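Local structure of succinate--CoA ligase subunit alpha (Campylobacter jejuni, 6MEL) at residues A[23-28]-A[33-38]; A[55-60]-A[86-91]; A[80-85]-A[115-120]. The protein forms the alpha subunit of a ligase and pairs an N-terminal Rossmann-type domain with a second alpha/beta domain. One frame throughout, in Å; residues are numbered along the deposited sequence.

Contact 1 (A[23-28]-A[33-38])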
ATOM      1  N   PHE A  23      13.784 -20.720   8.909  1.00 41.79           N
ATOM      2  CA  PHE A  23      14.229 -19.933  10.026  1.00 42.97           C
ATOM      3  C   PHE A  23      13.045 -19.651  10.971  1.00 44.63           C
ATOM      4  O   PHE A  23      13.132 -19.937  12.160  1.00 41.29           O
ATOM      5  CB  PHE A  23      14.857 -18.625   9.529  1.00 45.78           C
ATOM      6  CG  PHE A  23      15.291 -17.717  10.644  1.00 47.89           C
ATOM      7  CD1 PHE A  23      16.575 -17.812  11.184  1.00 48.84           C
ATOM      8  CD2 PHE A  23      14.397 -16.812  11.200  1.00 48.69           C
ATOM      9  CE1 PHE A  23      16.958 -16.990  12.245  1.00 51.02           C
ATOM     10  CE2 PHE A  23      14.766 -16.006  12.273  1.00 47.78           C
ATOM     11  CZ  PHE A  23      16.059 -16.079  12.778  1.00 52.82           C
ATOM     12  N   HIS A  24      11.924 -19.114  10.439  1.00 40.68           N
ATOM     13  CA  HIS A  24      10.830 -18.720  11.281  1.00 39.78           C
ATOM     14  C   HIS A  24      10.104 -19.945  11.844  1.00 38.54           C
ATOM     15  O   HIS A  24       9.727 -19.925  13.008  1.00 38.03           O
ATOM     16  CB  HIS A  24       9.890 -17.743  10.566  1.00 41.29           C
ATOM     17  CG  HIS A  24      10.544 -16.424  10.349  1.00 42.14           C
ATOM     18  ND1 HIS A  24      10.811 -15.563  11.394  1.00 39.87           N
ATOM     19  CD2 HIS A  24      11.033 -15.843   9.231  1.00 40.62           C
ATOM     20  CE1 HIS A  24      11.387 -14.475  10.907  1.00 38.42           C
ATOM     21  NE2 HIS A  24      11.566 -14.638   9.587  1.00 38.15           N
ATOM     22  N   ALA A  25       9.869 -20.966  11.021  1.00 39.58           N
ATOM     23  CA  ALA A  25       9.187 -22.223  11.472  1.00 42.82           C
ATOM     24  C   ALA A  25       9.907 -22.815  12.692  1.00 43.40           C
ATOM     25  O   ALA A  25       9.252 -23.246  13.664  1.00 45.22           O
ATOM     26  CB  ALA A  25       9.097 -23.258  10.370  1.00 41.59           C
ATOM     27  N   GLU A  26      11.237 -22.765  12.682  1.00 45.16           N
ATOM     28  CA  GLU A  26      12.062 -23.303  13.777  0.60 48.73           C
ATOM     29  C   GLU A  26      11.812 -22.469  15.039  1.00 46.05           C
ATOM     30  O   GLU A  26      11.559 -23.003  16.112  1.00 46.37           O
ATOM     31  CB  GLU A  26      13.529 -23.305  13.328  0.60 53.86           C
ATOM     32  CG  GLU A  26      14.487 -24.037  14.257  0.60 58.40           C
ATOM     33  CD  GLU A  26      15.885 -24.171  13.669  0.60 60.57           C
ATOM     34  OE1 GLU A  26      16.498 -23.134  13.344  0.60 62.36           O
ATOM     35  OE2 GLU A  26      16.344 -25.316  13.499  0.60 66.82           O
ATOM     36  N   GLN A  27      11.899 -21.132  14.895  1.00 46.18           N
ATOM     37  CA  GLN A  27      11.599 -20.244  16.037  1.00 44.65           C
ATOM     38  C   GLN A  27      10.157 -20.457  16.533  1.00 42.93           C
ATOM     39  O   GLN A  27       9.938 -20.490  17.727  1.00 43.32           O
ATOM     40  CB  GLN A  27      11.853 -18.784  15.698  1.00 44.52           C
ATOM     41  CG  GLN A  27      13.321 -18.498  15.420  1.00 45.97           C
ATOM     42  CD  GLN A  27      13.639 -17.045  15.662  1.00 47.84           C
ATOM     43  OE1 GLN A  27      12.762 -16.179  15.699  1.00 49.55           O
ATOM     44  NE2 GLN A  27      14.905 -16.791  15.915  1.00 48.35           N
ATOM     45  N   CYS A  28       9.183 -20.652  15.634  1.00 42.51           N
ATOM     46  CA  CYS A  28       7.774 -20.879  16.062  1.00 43.62           C
ATOM     47  C   CYS A  28       7.671 -22.186  16.879  1.00 45.17           C
ATOM     48  O   CYS A  28       7.033 -22.238  17.938  1.00 44.72           O
ATOM     49  CB  CYS A  28       6.814 -20.895  14.875  1.00 44.33           C
ATOM     50  SG  CYS A  28       6.651 -19.273  14.051  1.00 41.10           S
ATOM     51  N   THR A  33       4.774 -23.661  19.264  1.00 45.33           N
ATOM     52  CA  THR A  33       3.757 -23.869  18.223  1.00 45.75           C
ATOM     53  C   THR A  33       3.774 -25.330  17.767  1.00 44.88           C
ATOM     54  O   THR A  33       4.812 -25.857  17.407  1.00 45.92           O
ATOM     55  CB  THR A  33       3.976 -22.976  16.997  1.00 45.08           C
ATOM     56  OG1 THR A  33       4.189 -21.630  17.439  1.00 43.54           O
ATOM     57  CG2 THR A  33       2.814 -23.045  16.026  1.00 45.84           C
ATOM     58  N   ASN A  34       2.600 -25.941  17.700  1.00 42.61           N
ATOM     59  CA  ASN A  34       2.439 -27.327  17.232  1.00 44.20           C
ATOM     60  C   ASN A  34       2.468 -27.388  15.692  1.00 44.31           C
ATOM     61  O   ASN A  34       1.457 -27.651  15.050  1.00 44.60           O
ATOM     62  CB  ASN A  34       1.125 -27.926  17.760  1.00 45.19           C
ATOM     63  CG  ASN A  34       1.025 -29.432  17.547  1.00 49.48           C
ATOM     64  OD1 ASN A  34       2.020 -30.066  17.258  1.00 46.47           O
ATOM     65  ND2 ASN A  34      -0.171 -30.009  17.620  1.00 50.30           N
ATOM     66  N   ILE A  35       3.632 -27.176  15.087  1.00 41.56           N
ATOM     67  CA  ILE A  35       3.745 -27.358  13.680  1.00 42.95           C
ATOM     68  C   ILE A  35       3.820 -28.853  13.378  1.00 47.66           C
ATOM     69  O   ILE A  35       4.762 -29.512  13.816  1.00 47.00           O
ATOM     70  CB  ILE A  35       4.940 -26.568  13.132  1.00 41.74           C
ATOM     71  CG1 ILE A  35       4.668 -25.055  13.244  1.00 43.57           C
ATOM     72  CG2 ILE A  35       5.226 -26.984  11.703  1.00 42.49           C
ATOM     73  CD1 ILE A  35       5.763 -24.158  12.755  1.00 44.29           C
ATOM     74  N   VAL A  36       2.901 -29.360  12.541  1.00 43.73           N
ATOM     75  CA  VAL A  36       2.817 -30.803  12.335  1.00 47.41           C
ATOM     76  C   VAL A  36       3.350 -31.182  10.963  1.00 49.39           C
ATOM     77  O   VAL A  36       3.379 -32.349  10.662  1.00 50.04           O
ATOM     78  CB  VAL A  36       1.385 -31.342  12.504  1.00 47.83           C
ATOM     79  CG1 VAL A  36       0.929 -31.251  13.940  1.00 50.10           C
ATOM     80  CG2 VAL A  36       0.415 -30.624  11.577  1.00 49.68           C
ATOM     81  N   GLY A  37       3.748 -30.211  10.143  1.00 46.64           N
ATOM     82  CA  GLY A  37       4.090 -30.525   8.748  1.00 47.70           C
ATOM     83  C   GLY A  37       4.127 -29.298   7.861  1.00 46.32           C
ATOM     84  O   GLY A  37       3.834 -28.159   8.267  1.00 44.53           O
ATOM     85  N   GLY A  38       4.489 -29.506   6.617  1.00 43.36           N
ATOM     86  CA  GLY A  38       4.505 -28.394   5.681  1.00 43.02           C
ATOM     87  C   GLY A  38       4.438 -28.861   4.251  1.00 44.10           C
ATOM     88  O   GLY A  38       4.567 -30.083   3.988  1.00 43.87           O
TER

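Contact 2 (A[55-60]-A[86-91])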
ATOM      1  N   ASP A  55       3.482 -32.519  -0.927  1.00 41.39           N
ATOM      2  CA  ASP A  55       3.435 -31.776  -2.182  1.00 44.43           C
ATOM      3  C   ASP A  55       2.288 -30.761  -2.193  1.00 40.65           C
ATOM      4  O   ASP A  55       2.373 -29.807  -2.932  1.00 43.07           O
ATOM      5  CB  ASP A  55       3.289 -32.701  -3.386  1.00 46.47           C
ATOM      6  CG  ASP A  55       4.531 -33.550  -3.627  1.00 50.27           C
ATOM      7  OD1 ASP A  55       5.658 -33.014  -3.579  1.00 51.55           O
ATOM      8  OD2 ASP A  55       4.356 -34.722  -3.808  1.00 53.33           O
ATOM      9  N   THR A  56       1.194 -31.072  -1.481  1.00 40.44           N
ATOM     10  CA  THR A  56      -0.072 -30.382  -1.582  1.00 40.42           C
ATOM     11  C   THR A  56      -0.648 -30.204  -0.176  1.00 42.63           C
ATOM     12  O   THR A  56      -0.419 -31.042   0.742  1.00 41.64           O
ATOM     13  CB  THR A  56      -1.081 -31.138  -2.460  1.00 42.46           C
ATOM     14  OG1 THR A  56      -1.463 -32.329  -1.781  1.00 45.03           O
ATOM     15  CG2 THR A  56      -0.521 -31.512  -3.812  1.00 44.06           C
ATOM     16  N   VAL A  57      -1.416 -29.126   0.000  1.00 38.75           N
ATOM     17  CA  VAL A  57      -2.106 -28.932   1.264  1.00 40.45           C
ATOM     18  C   VAL A  57      -3.080 -30.096   1.496  1.00 40.22           C
ATOM     19  O   VAL A  57      -3.288 -30.509   2.632  1.00 39.85           O
ATOM     20  CB  VAL A  57      -2.848 -27.577   1.323  1.00 39.70           C
ATOM     21  CG1 VAL A  57      -3.591 -27.404   2.626  1.00 38.72           C
ATOM     22  CG2 VAL A  57      -1.883 -26.407   1.112  1.00 41.22           C
ATOM     23  N   ALA A  58      -3.735 -30.576   0.432  1.00 42.61           N
ATOM     24  CA  ALA A  58      -4.748 -31.636   0.584  1.00 42.42           C
ATOM     25  C   ALA A  58      -4.121 -32.892   1.213  1.00 44.02           C
ATOM     26  O   ALA A  58      -4.716 -33.460   2.113  1.00 45.30           O
ATOM     27  CB  ALA A  58      -5.389 -31.969  -0.742  1.00 45.72           C
ATOM     28  N   ASP A  59      -2.924 -33.277   0.759  1.00 44.42           N
ATOM     29  CA  ASP A  59      -2.168 -34.440   1.338  1.00 47.66           C
ATOM     30  C   ASP A  59      -1.815 -34.183   2.804  1.00 47.35           C
ATOM     31  O   ASP A  59      -1.975 -35.059   3.647  1.00 46.46           O
ATOM     32  CB  ASP A  59      -0.873 -34.718   0.571  1.00 52.55           C
ATOM     33  CG  ASP A  59      -1.063 -35.345  -0.808  1.00 54.95           C
ATOM     34  OD1 ASP A  59      -2.161 -35.810  -1.078  1.00 56.02           O
ATOM     35  OD2 ASP A  59      -0.097 -35.359  -1.601  1.00 62.23           O
ATOM     36  N   ALA A  60      -1.387 -32.954   3.117  1.00 42.94           N
ATOM     37  CA  ALA A  60      -1.008 -32.602   4.467  1.00 43.02           C
ATOM     38  C   ALA A  60      -2.217 -32.674   5.403  1.00 45.01           C
ATOM     39  O   ALA A  60      -2.111 -33.160   6.539  1.00 44.14           O
ATOM     40  CB  ALA A  60      -0.400 -31.221   4.502  1.00 41.95           C
ATOM     41  N   ALA A  86      -7.965 -23.048   1.107  1.00 35.05           N
ATOM     42  CA  ALA A  86      -9.396 -23.009   1.226  1.00 36.03           C
ATOM     43  C   ALA A  86     -10.011 -24.262   0.600  1.00 36.54           C
ATOM     44  O   ALA A  86     -10.957 -24.840   1.171  1.00 36.52           O
ATOM     45  CB  ALA A  86      -9.954 -21.760   0.604  1.00 35.49           C
ATOM     46  N   ASP A  87      -9.488 -24.665  -0.550  1.00 37.27           N
ATOM     47  CA  ASP A  87      -9.976 -25.869  -1.229  1.00 39.89           C
ATOM     48  C   ASP A  87      -9.798 -27.120  -0.355  1.00 40.52           C
ATOM     49  O   ASP A  87     -10.620 -27.997  -0.369  1.00 39.13           O
ATOM     50  CB  ASP A  87      -9.312 -26.096  -2.586  1.00 39.22           C
ATOM     51  CG  ASP A  87     -10.167 -26.974  -3.486  1.00 41.46           C
ATOM     52  OD1 ASP A  87     -11.242 -26.473  -3.917  1.00 39.51           O
ATOM     53  OD2 ASP A  87      -9.744 -28.145  -3.759  1.00 41.24           O
ATOM     54  N   ALA A  88      -8.730 -27.189   0.433  1.00 42.14           N
ATOM     55  CA  ALA A  88      -8.432 -28.401   1.227  1.00 42.21           C
ATOM     56  C   ALA A  88      -9.187 -28.448   2.564  1.00 42.77           C
ATOM     57  O   ALA A  88      -9.040 -29.419   3.284  1.00 44.00           O
ATOM     58  CB  ALA A  88      -6.949 -28.443   1.524  1.00 43.04           C
ATOM     59  N   GLY A  89      -9.869 -27.373   2.964  1.00 40.82           N
ATOM     60  CA  GLY A  89     -10.596 -27.362   4.263  1.00 41.30           C
ATOM     61  C   GLY A  89      -9.851 -26.646   5.397  1.00 43.61           C
ATOM     62  O   GLY A  89     -10.305 -26.681   6.552  1.00 42.87           O
ATOM     63  N   ILE A  90      -8.761 -25.919   5.105  1.00 38.08           N
ATOM     64  CA  ILE A  90      -8.165 -25.048   6.127  1.00 37.79           C
ATOM     65  C   ILE A  90      -9.186 -24.010   6.612  1.00 38.46           C
ATOM     66  O   ILE A  90      -9.915 -23.463   5.814  1.00 38.04           O
ATOM     67  CB  ILE A  90      -6.879 -24.393   5.603  1.00 38.98           C
ATOM     68  CG1 ILE A  90      -5.831 -25.452   5.264  1.00 39.28           C
ATOM     69  CG2 ILE A  90      -6.344 -23.365   6.591  1.00 38.26           C
ATOM     70  CD1 ILE A  90      -5.332 -26.250   6.475  1.00 41.62           C
ATOM     71  N   LYS A  91      -9.201 -23.740   7.931  1.00 38.46           N
ATOM     72  CA  LYS A  91     -10.163 -22.821   8.542  1.00 41.17           C
ATOM     73  C   LYS A  91      -9.556 -21.444   8.841  1.00 37.80           C
ATOM     74  O   LYS A  91     -10.273 -20.479   8.911  1.00 37.56           O
ATOM     75  CB  LYS A  91     -10.748 -23.438   9.808  1.00 46.48           C
ATOM     76  CG  LYS A  91     -11.605 -24.679   9.536  1.00 54.51           C
ATOM     77  CD  LYS A  91     -12.644 -24.490   8.441  1.00 61.57           C
ATOM     78  CE  LYS A  91     -13.214 -25.791   7.893  1.00 68.36           C
ATOM     79  NZ  LYS A  91     -13.692 -25.625   6.493  1.00 72.40           N
TER

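Contact 3 (A[80-85]-A[115-120])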
ATOM      1  N   ASP A  80      -2.838 -18.268  -5.210  1.00 34.41           N
ATOM      2  CA  ASP A  80      -3.056 -19.686  -5.448  1.00 36.84           C
ATOM      3  C   ASP A  80      -2.869 -20.514  -4.167  1.00 35.68           C
ATOM      4  O   ASP A  80      -3.635 -21.493  -3.973  1.00 34.34           O
ATOM      5  CB  ASP A  80      -2.213 -20.222  -6.603  1.00 38.29           C
ATOM      6  CG  ASP A  80      -2.659 -19.649  -7.937  1.00 38.30           C
ATOM      7  OD1 ASP A  80      -3.775 -19.027  -7.984  1.00 39.69           O
ATOM      8  OD2 ASP A  80      -1.871 -19.748  -8.885  1.00 41.38           O
ATOM      9  N   SER A  81      -1.953 -20.108  -3.273  1.00 33.80           N
ATOM     10  CA  SER A  81      -1.730 -20.851  -2.007  1.00 35.43           C
ATOM     11  C   SER A  81      -2.897 -20.633  -1.042  1.00 36.07           C
ATOM     12  O   SER A  81      -3.267 -21.587  -0.316  1.00 36.61           O
ATOM     13  CB  SER A  81      -0.397 -20.528  -1.348  1.00 34.86           C
ATOM     14  OG  SER A  81       0.660 -21.064  -2.131  1.00 34.19           O
ATOM     15  N   VAL A  82      -3.506 -19.429  -1.061  1.00 33.46           N
ATOM     16  CA  VAL A  82      -4.681 -19.180  -0.241  1.00 34.19           C
ATOM     17  C   VAL A  82      -5.863 -20.019  -0.770  1.00 34.62           C
ATOM     18  O   VAL A  82      -6.578 -20.674   0.010  1.00 35.01           O
ATOM     19  CB  VAL A  82      -5.025 -17.678  -0.187  1.00 33.69           C
ATOM     20  CG1 VAL A  82      -6.403 -17.448   0.434  1.00 34.30           C
ATOM     21  CG2 VAL A  82      -3.949 -16.920   0.558  1.00 34.49           C
ATOM     22  N   ILE A  83      -6.043 -20.031  -2.093  1.00 33.68           N
ATOM     23  CA  ILE A  83      -7.088 -20.818  -2.740  1.00 34.96           C
ATOM     24  C   ILE A  83      -6.883 -22.312  -2.430  1.00 35.53           C
ATOM     25  O   ILE A  83      -7.824 -22.975  -2.125  1.00 34.45           O
ATOM     26  CB  ILE A  83      -7.131 -20.523  -4.251  1.00 34.44           C
ATOM     27  CG1 ILE A  83      -7.703 -19.120  -4.492  1.00 33.67           C
ATOM     28  CG2 ILE A  83      -7.931 -21.579  -5.007  1.00 34.87           C
ATOM     29  CD1 ILE A  83      -7.578 -18.654  -5.927  1.00 35.45           C
ATOM     30  N   GLU A  84      -5.651 -22.811  -2.535  1.00 34.53           N
ATOM     31  CA  GLU A  84      -5.338 -24.198  -2.230  1.00 37.58           C
ATOM     32  C   GLU A  84      -5.739 -24.570  -0.784  1.00 36.70           C
ATOM     33  O   GLU A  84      -6.364 -25.589  -0.521  1.00 37.33           O
ATOM     34  CB  GLU A  84      -3.839 -24.423  -2.418  1.00 37.63           C
ATOM     35  CG  GLU A  84      -3.429 -25.876  -2.206  1.00 38.56           C
ATOM     36  CD  GLU A  84      -1.974 -26.193  -2.469  1.00 40.72           C
ATOM     37  OE1 GLU A  84      -1.147 -25.228  -2.752  1.00 41.56           O
ATOM     38  OE2 GLU A  84      -1.638 -27.390  -2.339  1.00 40.22           O
ATOM     39  N   ALA A  85      -5.386 -23.713   0.162  1.00 37.03           N
ATOM     40  CA  ALA A  85      -5.727 -23.903   1.557  1.00 36.67           C
ATOM     41  C   ALA A  85      -7.242 -23.975   1.738  1.00 36.99           C
ATOM     42  O   ALA A  85      -7.736 -24.871   2.430  1.00 35.53           O
ATOM     43  CB  ALA A  85      -5.130 -22.801   2.401  1.00 35.84           C
ATOM     44  N   LYS A 115     -15.662 -20.843   1.075  1.00 36.88           N
ATOM     45  CA  LYS A 115     -15.335 -22.131   1.733  1.00 40.86           C
ATOM     46  C   LYS A 115     -15.371 -22.039   3.269  1.00 42.76           C
ATOM     47  O   LYS A 115     -15.191 -23.041   3.918  1.00 40.72           O
ATOM     48  CB  LYS A 115     -13.958 -22.615   1.273  1.00 39.94           C
ATOM     49  CG  LYS A 115     -13.841 -22.766  -0.243  1.00 41.31           C
ATOM     50  CD  LYS A 115     -14.842 -23.719  -0.859  1.00 43.35           C
ATOM     51  CE  LYS A 115     -14.778 -25.088  -0.204  1.00 45.74           C
ATOM     52  NZ  LYS A 115     -15.691 -26.006  -0.905  1.00 52.63           N
ATOM     53  N   GLY A 116     -15.554 -20.843   3.843  1.00 40.34           N
ATOM     54  CA  GLY A 116     -15.528 -20.661   5.322  1.00 40.87           C
ATOM     55  C   GLY A 116     -14.113 -20.582   5.896  1.00 41.88           C
ATOM     56  O   GLY A 116     -13.927 -20.864   7.031  1.00 43.79           O
ATOM     57  N   MET A 117     -13.097 -20.230   5.101  1.00 39.31           N
ATOM     58  CA  MET A 117     -11.734 -20.066   5.623  1.00 38.35           C
ATOM     59  C   MET A 117     -11.521 -18.595   5.976  1.00 38.99           C
ATOM     60  O   MET A 117     -11.743 -17.729   5.165  1.00 38.50           O
ATOM     61  CB  MET A 117     -10.655 -20.459   4.603  1.00 39.74           C
ATOM     62  CG  MET A 117      -9.258 -20.455   5.172  1.00 36.57           C
ATOM     63  SD  MET A 117      -8.043 -21.100   3.994  1.00 36.74           S
ATOM     64  CE  MET A 117      -7.844 -19.595   3.042  1.00 35.32           C
ATOM     65  N   LYS A 118     -11.028 -18.325   7.185  1.00 39.48           N
ATOM     66  CA  LYS A 118     -10.627 -16.983   7.543  1.00 38.90           C
ATOM     67  C   LYS A 118      -9.169 -16.779   7.189  1.00 36.83           C
ATOM     68  O   LYS A 118      -8.372 -17.728   7.203  1.00 36.49           O
ATOM     69  CB  LYS A 118     -10.827 -16.802   9.044  1.00 43.12           C
ATOM     70  CG  LYS A 118     -12.245 -17.055   9.551  1.00 46.36           C
ATOM     71  CD  LYS A 118     -12.127 -17.362  11.060  1.00 52.68           C
ATOM     72  CE  LYS A 118     -13.246 -16.841  11.926  1.00 61.71           C
ATOM     73  NZ  LYS A 118     -14.287 -17.874  12.092  1.00 67.35           N
ATOM     74  N   ILE A 119      -8.814 -15.530   6.926  1.00 34.46           N
ATOM     75  CA  ILE A 119      -7.446 -15.147   6.593  1.00 32.87           C
ATOM     76  C   ILE A 119      -6.962 -14.104   7.597  1.00 33.10           C
ATOM     77  O   ILE A 119      -7.719 -13.220   8.027  1.00 36.35           O
ATOM     78  CB  ILE A 119      -7.408 -14.576   5.160  1.00 33.62           C
ATOM     79  CG1 ILE A 119      -7.762 -15.606   4.090  1.00 34.04           C
ATOM     80  CG2 ILE A 119      -6.074 -13.909   4.867  1.00 33.84           C
ATOM     81  CD1 ILE A 119      -8.270 -14.986   2.807  1.00 34.38           C
ATOM     82  N   ILE A 120      -5.681 -14.195   7.942  1.00 33.52           N
ATOM     83  CA  ILE A 120      -4.944 -13.145   8.627  1.00 33.75           C
ATOM     84  C   ILE A 120      -3.814 -12.729   7.701  1.00 33.41           C
ATOM     85  O   ILE A 120      -2.971 -13.521   7.352  1.00 34.40           O
ATOM     86  CB  ILE A 120      -4.417 -13.618   9.991  1.00 34.33           C
ATOM     87  CG1 ILE A 120      -5.576 -13.912  10.950  1.00 37.75           C
ATOM     88  CG2 ILE A 120      -3.427 -12.643  10.582  1.00 34.80           C
ATOM     89  CD1 ILE A 120      -5.157 -14.637  12.219  1.00 39.73           C
TER

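Contact 1 (A[23-28]-A[33-38])
The contact belongs to the first beta-alpha-beta unit of a Rossmann-type domain, where Ala25 and Cys28 of helix 19-31 meet Thr33, just ahead of strand 34-39, and Ile35 on it. The chain leaves the helix, turns within a few residues and runs back alongside it. Two kinds of contact hold this return. The first is polar and sits at the end of the helix. Cys28 O accepts a hydrogen bond from Thr33 N at 3.0 Å. The bond is fairly straight, with an angle of 157° at the hydrogen, and the donor is tilted from the carbonyl plane. Thr33 OG1 lies 3.0 Å from Cys28 O; the hydroxyl is hydrogen-bonded to Lys134 O. It therefore stands between the helix end and strand 133-136 of the other sheet. The second contact is apolar. The Ile35 side chain reaches the helix with its outer methyl. CG1 lies beside the backbone N (chi1 -68°) and the chain then runs straight on (chi2 179°), which carries CD1 to the helix surface. There CD1 rests against Cys28 CB at 4.0 Å. It lies 4.2 Å from Ala25 CB and 3.7 Å from Ala25 O. Ile35 also packs on Val13 of strand 10-14, so its side chain lies between helix and neighbouring strand. Other helix residues, Phe23, His24 and Gln27, pack on apolar side chains of a chain of another protein in the assembly. All four touching residues are buried. A backbone carbonyl near the helix end thus has a backbone N-H as partner, while one methyl group of Ile35 packs against the helix, so the turn is held by both polar and apolar contacts.

Contact 2 (A[55-60]-A[86-91])
Val57 and Ala88 meet through methyl groups, and neither they nor the other touching residues, Ala58 and Ile90, have a flat side-chain group, so there are no ring faces or edges to fill here. Ala88 CB points at the start of helix 57-64. It sits 3.7 Å from Val57 CG1 and 4.0 Å from Ala58 CA. The approach brings the backbones close: the CA atoms of Ala58 and Ala88 are 4.9 Å apart. Ala58 CB stands 4.5 Å from Ala88 CB, at the more exposed side. Val57 directs CG1 to the contact, anti to the backbone N (chi1 178°). The same methyl also meets Ile90 CG1 at 4.0 Å, and these two side chains cross at about a right angle. Both are buried, and both also reach Ile12 of the central strand 10-14. Here the first turn of one helix of the Rossmann-type domain packs against the end of another, helix 78-87, and the loop that follows it. Each of these ends has its own motif. Thr56 is the N-cap of helix 57-64, and its OG1 accepts a hydrogen bond from Asp59 N at 3.1 Å. Glu84 OE2 accepts from Val57 N, so a carboxylate from helix 78-87 also sits at this N-terminus, where the helix dipole would probably stabilise its negative charge. On the other side, Gly89 closes helix 78-87 in a Schellman motif, with positive phi (100°). Gly89 N bonds back to Ala86 O at 3.3 Å. The turn at Gly89 sends the chain on to Ile90, whose CB is directed toward the 55-60 segment.

Contact 3 (A[80-85]-A[115-120])
Met117 carries the tight part of this contact, pressing its sulfur against Ala85 and its end methyl against Val82 of helix 78-87. Met117 SD lies 3.7 Å from Ala85 CB. Met117 CE comes to 3.5 Å from Val82 O and 3.7 Å from Val82 CG1. CG of Met117 stands anti to its own backbone N (chi1 -173°), and the chain stays extended until it bends at the last torsion (chi3 81°). That bend turns CE along the helix toward Val82, while SD stays by Ala85. Val82 offers CG1 to both partners. Beyond Met117, the same methyl touches Ile119 CD1 at 3.9 Å, and the side chains of Val82 and Ile119 cross at about a right angle. Met117, Ile119, Val82 and Ala85 are all buried. Helix 102-115 closes over them: Ala108 packs on Val82, and Ala112 touches both Met117 and Ile119. The loose side is quite different. Lys115 and Gly116 lie at the surface, where Gly116 ends helix 102-115 in a Schellman motif with positive phi. Lys118 is also exposed, and it does not reach helix 78-87. On the helix itself, Asp80 lies at the surface, and Ile83 and Glu84 start out away from the strand. The contact therefore joins helix 78-87 to strand 118-120, the last strand at this end of the Rossmann-type sheet, and to the loop leading into it. Between these two segments the touching is by carbon and sulfur only, apart from the carbonyl oxygen of Val82. Such a join rests on shape and on burial of apolar surface rather than on directed bonds, and the long Met117 side chain carries the loop's contact to the helix.

From the N terminus, contact 1 comes first and closes the short turn between helix 19-31 and strand 34-39. It ends before contact 2 opens at 55-60. Contact 3 opens at 80-85, contact 2 closes at 86-91, and contact 3 closes at 115-120, so contacts 2 and 3 cross along the chain. Both use helix 78-87, and their centres lie about 9 Å apart. They also touch: Lys91 O is 2.9 Å from Lys118 N, a probable hydrogen bond. Contact 1 touches neither. Contact 1 ties a helix to the next strand, contact 2 the start of helix 57-64 to the end of helix 78-87, and contact 3 that helix to the edge strand 118-120.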